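Local coordinates for protein hexameric cytochrome (Silicibacter pomeroyi, PDB 2OYY) that binds heme through a tyrosine on the iron and assembles as an all-helical hexamer, its physiological function being unknown, at residues E16-D19 with L20-L24; S57-V60 with A61-Q65. All coordinates share one frame; numbering follows the deposited sequence.

Contact 1. Residues E16-D19 with L20-L24. With HEM (protoporphyrin IX containing Fe), chain J.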
ATOM      1  N   GLU A  16      -2.097  20.758  -9.940  1.00  6.05           N
ATOM      2  CA  GLU A  16      -2.960  21.152  -8.834  1.00  5.72           C
ATOM      3  C   GLU A  16      -3.467  19.920  -8.069  1.00  4.76           C
ATOM      4  O   GLU A  16      -3.805  20.010  -6.894  1.00  5.17           O
ATOM      5  CB  GLU A  16      -4.136  21.987  -9.344  1.00  6.00           C
ATOM      6  CG  GLU A  16      -3.846  23.437  -9.739  1.00  7.21           C
ATOM      7  CD  GLU A  16      -5.138  24.214 -10.068  1.00 10.13           C
ATOM      8  OE1 GLU A  16      -5.052  25.360 -10.592  1.00 11.24           O
ATOM      9  OE2 GLU A  16      -6.251  23.675  -9.807  1.00 10.07           O
ATOM     10  N   GLY A  17      -3.511  18.773  -8.740  1.00  3.93           N
ATOM     11  CA  GLY A  17      -3.942  17.525  -8.123  1.00  2.49           C
ATOM     12  C   GLY A  17      -2.912  16.995  -7.139  1.00  2.32           C
ATOM     13  O   GLY A  17      -3.255  16.546  -6.048  1.00  2.13           O
ATOM     14  N   PHE A  18      -1.641  17.064  -7.522  1.00  2.00           N
ATOM     15  CA  PHE A  18      -0.550  16.658  -6.649  1.00  2.00           C
ATOM     16  C   PHE A  18      -0.470  17.520  -5.380  1.00  2.00           C
ATOM     17  O   PHE A  18      -0.208  17.000  -4.281  1.00  2.00           O
ATOM     18  CB  PHE A  18       0.784  16.689  -7.410  1.00  2.00           C
ATOM     19  CG  PHE A  18       1.861  15.926  -6.742  1.00  2.00           C
ATOM     20  CD1 PHE A  18       2.032  14.588  -7.013  1.00  2.00           C
ATOM     21  CD2 PHE A  18       2.674  16.530  -5.801  1.00  2.00           C
ATOM     22  CE1 PHE A  18       3.015  13.850  -6.356  1.00  2.23           C
ATOM     23  CE2 PHE A  18       3.650  15.808  -5.131  1.00  2.00           C
ATOM     24  CZ  PHE A  18       3.825  14.463  -5.409  1.00  2.00           C
ATOM     25  N   ASP A  19      -0.697  18.827  -5.522  1.00  2.00           N
ATOM     26  CA  ASP A  19      -0.751  19.721  -4.354  1.00  2.00           C
ATOM     27  C   ASP A  19      -1.984  19.432  -3.521  1.00  2.00           C
ATOM     28  O   ASP A  19      -1.964  19.575  -2.305  1.00  2.00           O
ATOM     29  CB  ASP A  19      -0.762  21.189  -4.764  1.00  2.00           C
ATOM     30  CG  ASP A  19       0.466  21.581  -5.549  1.00  2.00           C
ATOM     31  OD1 ASP A  19       1.594  21.399  -5.037  1.00  2.00           O
ATOM     32  OD2 ASP A  19       0.281  22.075  -6.688  1.00  3.52           O
ATOM     33  N   LEU A  20      -3.067  19.032  -4.176  1.00  2.00           N
ATOM     34  CA  LEU A  20      -4.251  18.640  -3.433  1.00  2.00           C
ATOM     35  C   LEU A  20      -3.956  17.338  -2.712  1.00  2.00           C
ATOM     36  O   LEU A  20      -4.445  17.123  -1.610  1.00  2.00           O
ATOM     37  CB  LEU A  20      -5.488  18.523  -4.344  1.00  2.00           C
ATOM     38  CG  LEU A  20      -6.799  18.074  -3.674  1.00  2.00           C
ATOM     39  CD1 LEU A  20      -7.134  18.935  -2.487  1.00  2.00           C
ATOM     40  CD2 LEU A  20      -7.982  18.021  -4.638  1.00  2.00           C
ATOM     41  N   ALA A  21      -3.145  16.483  -3.336  1.00  2.00           N
ATOM     42  CA  ALA A  21      -2.751  15.188  -2.763  1.00  2.00           C
ATOM     43  C   ALA A  21      -1.865  15.355  -1.534  1.00  2.00           C
ATOM     44  O   ALA A  21      -2.036  14.639  -0.541  1.00  2.00           O
ATOM     45  CB  ALA A  21      -2.051  14.328  -3.794  1.00  2.00           C
ATOM     46  N   VAL A  22      -0.921  16.303  -1.612  1.00  2.00           N
ATOM     47  CA  VAL A  22      -0.058  16.641  -0.473  1.00  2.00           C
ATOM     48  C   VAL A  22      -0.949  17.206   0.627  1.00  2.03           C
ATOM     49  O   VAL A  22      -0.737  16.947   1.831  1.00  2.12           O
ATOM     50  CB  VAL A  22       1.054  17.679  -0.846  1.00  2.02           C
ATOM     51  CG1 VAL A  22       1.932  18.001   0.370  1.00  2.00           C
ATOM     52  CG2 VAL A  22       1.926  17.175  -1.997  1.00  2.00           C
ATOM     53  N   LYS A  23      -1.959  17.966   0.212  1.00  2.00           N
ATOM     54  CA  LYS A  23      -2.870  18.578   1.177  1.00  2.00           C
ATOM     55  C   LYS A  23      -3.637  17.508   1.909  1.00  2.00           C
ATOM     56  O   LYS A  23      -3.653  17.494   3.131  1.00  2.00           O
ATOM     57  CB  LYS A  23      -3.842  19.557   0.514  1.00  2.00           C
ATOM     58  CG  LYS A  23      -4.851  20.164   1.478  1.00  2.21           C
ATOM     59  CD  LYS A  23      -5.645  21.257   0.809  1.00  4.32           C
ATOM     60  CE  LYS A  23      -6.749  21.789   1.720  1.00  5.07           C
ATOM     61  NZ  LYS A  23      -7.579  22.819   1.002  1.00  5.26           N
ATOM     62  N   LEU A  24      -4.262  16.608   1.156  1.00  2.00           N
ATOM     63  CA  LEU A  24      -5.041  15.526   1.742  1.00  2.00           C
ATOM     64  C   LEU A  24      -4.254  14.675   2.738  1.00  2.00           C
ATOM     65  O   LEU A  24      -4.822  14.138   3.694  1.00  2.00           O
ATOM     66  CB  LEU A  24      -5.644  14.651   0.650  1.00  2.00           C
ATOM     67  CG  LEU A  24      -6.875  15.234  -0.050  1.00  2.00           C
ATOM     68  CD1 LEU A  24      -7.588  14.156  -0.845  1.00  2.00           C
ATOM     69  CD2 LEU A  24      -7.846  15.879   0.938  1.00  2.00           C
TER
HETATM   70  CHA HEM J 201       5.397  21.170   6.344  1.00  2.00           C
HETATM   71  CHB HEM J 201       3.947  17.526   3.587  1.00  2.00           C
HETATM   72  CHC HEM J 201       3.273  14.811   7.518  1.00  2.00           C
HETATM   73  CHD HEM J 201       4.228  18.630  10.339  1.00  2.00           C
HETATM   74  C1A HEM J 201       5.084  20.424   5.244  1.00  2.00           C
HETATM   75  C2A HEM J 201       5.193  20.863   3.864  1.00  2.00           C
HETATM   76  C3A HEM J 201       4.790  19.848   3.092  1.00  2.00           C
HETATM   77  C4A HEM J 201       4.417  18.751   3.972  1.00  2.00           C
HETATM   78  CMA HEM J 201       4.724  19.814   1.548  1.00  2.00           C
HETATM   79  CAA HEM J 201       5.699  22.256   3.411  1.00  2.00           C
HETATM   80  CBA HEM J 201       7.231  22.326   3.526  1.00  2.81           C
HETATM   81  CGA HEM J 201       7.747  23.686   3.105  1.00  4.36           C
HETATM   82  O1A HEM J 201       7.277  24.249   2.083  1.00  5.19           O
HETATM   83  O2A HEM J 201       8.637  24.227   3.798  1.00  4.54           O
HETATM   84  C1B HEM J 201       3.624  16.479   4.417  1.00  2.00           C
HETATM   85  C2B HEM J 201       3.083  15.217   3.974  1.00  2.00           C
HETATM   86  C3B HEM J 201       2.896  14.453   5.061  1.00  2.00           C
HETATM   87  C4B HEM J 201       3.307  15.225   6.214  1.00  2.00           C
HETATM   88  CMB HEM J 201       2.789  14.860   2.497  1.00  2.00           C
HETATM   89  CAB HEM J 201       2.342  13.009   5.095  1.00  2.00           C
HETATM   90  CBB HEM J 201       1.154  12.751   5.652  1.00  2.00           C
HETATM   91  C1C HEM J 201       3.496  15.609   8.619  1.00  2.00           C
HETATM   92  C2C HEM J 201       3.440  15.168   9.990  1.00  2.00           C
HETATM   93  C3C HEM J 201       3.699  16.219  10.778  1.00  2.00           C
HETATM   94  C4C HEM J 201       3.925  17.362   9.920  1.00  2.00           C
HETATM   95  CMC HEM J 201       3.132  13.717  10.412  1.00  2.00           C
HETATM   96  CAC HEM J 201       3.783  16.248  12.313  1.00  2.00           C
HETATM   97  CBC HEM J 201       2.715  16.054  13.066  1.00  2.00           C
HETATM   98  C1D HEM J 201       4.622  19.664   9.521  1.00  2.00           C
HETATM   99  C2D HEM J 201       4.951  20.992   9.984  1.00  2.00           C
HETATM  100  C3D HEM J 201       5.299  21.764   8.744  1.00  2.00           C
HETATM  101  C4D HEM J 201       5.164  20.841   7.650  1.00  2.00           C
HETATM  102  CMD HEM J 201       4.948  21.553  11.414  1.00  2.00           C
HETATM  103  CAD HEM J 201       5.743  23.239   8.699  1.00  4.69           C
HETATM  104  CBD HEM J 201       7.267  23.158   8.789  1.00  9.48           C
HETATM  105  CGD HEM J 201       7.915  24.509   8.768  1.00 12.52           C
HETATM  106  O1D HEM J 201       7.726  25.239   9.780  1.00 14.38           O
HETATM  107  O2D HEM J 201       8.614  24.825   7.757  1.00 13.11           O
HETATM  108  NA  HEM J 201       4.614  19.130   5.271  1.00  2.00           N
HETATM  109  NB  HEM J 201       3.749  16.450   5.792  1.00  2.00           N
HETATM  110  NC  HEM J 201       3.798  16.961   8.606  1.00  2.00           N
HETATM  111  ND  HEM J 201       4.762  19.609   8.134  1.00  2.00           N
HETATM  112 FE   HEM J 201       4.416  17.960   6.895  1.00  2.00          FE

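Contact 2. Residues S57-V60 with A61-Q65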
ATOM      1  N   SER A  57       5.974  10.435   0.678  1.00  2.00           N
ATOM      2  CA  SER A  57       5.741  10.242  -0.741  1.00  2.00           C
ATOM      3  C   SER A  57       4.793   9.077  -0.985  1.00  2.00           C
ATOM      4  O   SER A  57       3.995   9.104  -1.931  1.00  2.00           O
ATOM      5  CB  SER A  57       7.062  10.013  -1.471  1.00  2.00           C
ATOM      6  OG  SER A  57       6.902  10.189  -2.867  1.00  2.00           O
ATOM      7  N   ALA A  58       4.855   8.069  -0.118  1.00  2.00           N
ATOM      8  CA  ALA A  58       3.969   6.912  -0.261  1.00  2.00           C
ATOM      9  C   ALA A  58       2.494   7.315  -0.080  1.00  2.00           C
ATOM     10  O   ALA A  58       1.623   6.876  -0.831  1.00  2.00           O
ATOM     11  CB  ALA A  58       4.358   5.824   0.690  1.00  2.00           C
ATOM     12  N   VAL A  59       2.254   8.166   0.918  1.00  2.00           N
ATOM     13  CA  VAL A  59       0.913   8.607   1.288  1.00  2.00           C
ATOM     14  C   VAL A  59       0.367   9.441   0.168  1.00  2.00           C
ATOM     15  O   VAL A  59      -0.695   9.133  -0.370  1.00  2.00           O
ATOM     16  CB  VAL A  59       0.906   9.462   2.571  1.00  2.00           C
ATOM     17  CG1 VAL A  59      -0.498   9.905   2.888  1.00  2.00           C
ATOM     18  CG2 VAL A  59       1.479   8.690   3.764  1.00  2.00           C
ATOM     19  N   VAL A  60       1.111  10.483  -0.199  1.00  2.00           N
ATOM     20  CA  VAL A  60       0.694  11.362  -1.283  1.00  2.00           C
ATOM     21  C   VAL A  60       0.501  10.633  -2.605  1.00  2.00           C
ATOM     22  O   VAL A  60      -0.284  11.078  -3.430  1.00  2.00           O
ATOM     23  CB  VAL A  60       1.625  12.594  -1.455  1.00  2.00           C
ATOM     24  CG1 VAL A  60       2.848  12.489  -0.564  1.00  2.00           C
ATOM     25  CG2 VAL A  60       1.991  12.824  -2.935  1.00  2.00           C
ATOM     26  N   ALA A  61       1.214   9.515  -2.786  1.00  2.00           N
ATOM     27  CA  ALA A  61       1.066   8.628  -3.944  1.00  2.00           C
ATOM     28  C   ALA A  61      -0.316   8.009  -3.963  1.00  2.00           C
ATOM     29  O   ALA A  61      -1.018   8.057  -4.990  1.00  2.00           O
ATOM     30  CB  ALA A  61       2.137   7.543  -3.948  1.00  2.00           C
ATOM     31  N   THR A  62      -0.722   7.445  -2.826  1.00  2.00           N
ATOM     32  CA  THR A  62      -2.065   6.910  -2.709  1.00  2.00           C
ATOM     33  C   THR A  62      -3.108   7.981  -3.034  1.00  2.00           C
ATOM     34  O   THR A  62      -3.985   7.757  -3.853  1.00  2.00           O
ATOM     35  CB  THR A  62      -2.318   6.289  -1.338  1.00  2.00           C
ATOM     36  OG1 THR A  62      -1.346   5.269  -1.122  1.00  2.00           O
ATOM     37  CG2 THR A  62      -3.676   5.648  -1.293  1.00  2.00           C
ATOM     38  N   HIS A  63      -2.998   9.144  -2.406  1.00  2.00           N
ATOM     39  CA  HIS A  63      -3.959  10.209  -2.632  1.00  2.00           C
ATOM     40  C   HIS A  63      -3.967  10.682  -4.088  1.00  2.00           C
ATOM     41  O   HIS A  63      -5.039  10.811  -4.692  1.00  2.00           O
ATOM     42  CB  HIS A  63      -3.699  11.390  -1.696  1.00  2.00           C
ATOM     43  CG  HIS A  63      -4.284  11.216  -0.335  1.00  2.00           C
ATOM     44  ND1 HIS A  63      -5.640  11.100  -0.121  1.00  2.00           N
ATOM     45  CD2 HIS A  63      -3.701  11.147   0.883  1.00  2.00           C
ATOM     46  CE1 HIS A  63      -5.871  10.977   1.170  1.00  2.00           C
ATOM     47  NE2 HIS A  63      -4.713  11.003   1.802  1.00  2.00           N
ATOM     48  N   PHE A  64      -2.783  10.917  -4.653  1.00  2.00           N
ATOM     49  CA  PHE A  64      -2.720  11.321  -6.045  1.00  2.00           C
ATOM     50  C   PHE A  64      -3.417  10.332  -6.974  1.00  2.00           C
ATOM     51  O   PHE A  64      -3.916  10.705  -8.027  1.00  2.00           O
ATOM     52  CB  PHE A  64      -1.293  11.568  -6.501  1.00  2.00           C
ATOM     53  CG  PHE A  64      -1.207  12.230  -7.822  1.00  2.00           C
ATOM     54  CD1 PHE A  64      -1.709  13.513  -8.002  1.00  2.00           C
ATOM     55  CD2 PHE A  64      -0.650  11.577  -8.895  1.00  2.00           C
ATOM     56  CE1 PHE A  64      -1.638  14.144  -9.247  1.00  2.00           C
ATOM     57  CE2 PHE A  64      -0.579  12.200 -10.154  1.00  2.00           C
ATOM     58  CZ  PHE A  64      -1.072  13.483 -10.321  1.00  2.00           C
ATOM     59  N   GLN A  65      -3.472   9.079  -6.569  1.00  2.00           N
ATOM     60  CA  GLN A  65      -4.139   8.053  -7.357  1.00  2.00           C
ATOM     61  C   GLN A  65      -5.639   8.303  -7.340  1.00  2.02           C
ATOM     62  O   GLN A  65      -6.313   8.177  -8.373  1.00  2.00           O
ATOM     63  CB  GLN A  65      -3.794   6.678  -6.795  1.00  2.00           C
ATOM     64  CG  GLN A  65      -4.108   5.472  -7.663  1.00  2.01           C
ATOM     65  CD  GLN A  65      -3.332   4.259  -7.168  1.00  3.17           C
ATOM     66  OE1 GLN A  65      -2.190   4.040  -7.595  1.00  4.60           O
ATOM     67  NE2 GLN A  65      -3.917   3.500  -6.222  1.00  2.00           N
TER

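Contact 1. Residues E16-D19 with L20-L24
Phe18 and Val22 meet one turn apart on helix 14-32, joined through both backbone and side chain. Val22 N donates to Phe18 O at 2.8 Å, with an N-H...O angle of 155°. The same i to i+4 pattern links Leu20 to Glu16, Ala21 to Gly17 and Lys23 to Asp19. Val22 is the side chain to follow outward. Its CB lies over the preceding turn, 3.7 Å from Phe18 O. There the side chain forks. CG2, beside the backbone N, turns back along the helix and comes within 3.1 Å of Phe18 O. It also touches the aromatic ring, 3.8 Å from Phe18 CE2, and the two side chains cross at a slant. CG1 points the other way. It stands anti to the backbone N (chi1 -180°), which carries Val22 CG1 to the heme, 3.5 Å from the methyl carbon CMA of HEM. The meso carbon CHB of HEM is next, 3.8 Å from Val22 CG1. With an alanine here, the heme methyl and the Phe18 ring would probably both lose a neighbour, and a gap is likely to open between them. The rest of the Phe18 ring is packed by Val60 and Phe64 of the same chain and by Trp5 of a second subunit, which meets it edge-to-face. Asp19 takes no part in this apolar pair; its OD1 makes a salt bridge with Lys31 of the second subunit. Leu20 instead packs its side chain against Leu6, Thr11 and Ile67 of its own chain. These residues form regular alpha-helix with an i, i+4 aromatic-aliphatic pair, and Val22 belongs, with Ser25, Arg26 and Val29 of the same helix, to one wall of the heme pocket.

Contact 2. Residues S57-V60 with A61-Q65
Ser57 to Phe64 run as unbroken alpha-helix, each carbonyl from Ser57 to Val60 accepting the N-H four residues on. The straightest of these bonds is His63 N to Val59 O, 3.1 Å long with an N-H...O angle of 167°. Phe64 N to Val60 O is shorter, at 2.8 Å. Ala58 O takes two donors from one residue. Thr62 N reaches it at 3.1 Å, and the hydroxyl Thr62 OG1 adds a weak bond at 3.4 Å. OG1 can bend back to the preceding turn because it sits beside its own backbone N (chi1 -57°). Val59 and His63, one turn apart, run alongside each other, loosely, with Val59 CG1 4.0 Å from His63 CD2. Both side chains also touch Ser25 on helix 14-32. The Ala61 methyl rests over the previous turn, 3.2 Å from Ser57 O. It also packs on His63 of a second subunit. Ser57 OG forms a hydrogen bond with Ser25 O of that subunit, and Ala58 touches Val59 there. Val60 meets the heme, its CG1 3.9 Å from the methyl carbon CMB of HEM. This is a buried part of helix 50-70, a little over two turns long, in a helix shared between the chain's own helical fold, the hexamer interfaces and, through Ser57 and Val60, the heme pockets.

In the fold
Contact 1 on helix 14-32 and contact 2 on helix 50-70 pack against each other, with centres about 9 Å apart. The aromatic ring of one reaches the aliphatic side chain of the other, Phe18 CZ to Val60 CG2 at 3.5 Å. Further along, Ala21 CB lies 3.6 Å from Phe64 N, and Leu24 CB lies 3.6 Å from His63 ND1. Val22 of contact 1 and Val60 of contact 2 line the same heme pocket. The axial ligand Tyr46 is farther off, its side chain about 8 Å from that of Val22 and about 10 Å from that of Val60. Both contacts also touch a second subunit, so the helix pair meets both the heme and a neighbouring subunit.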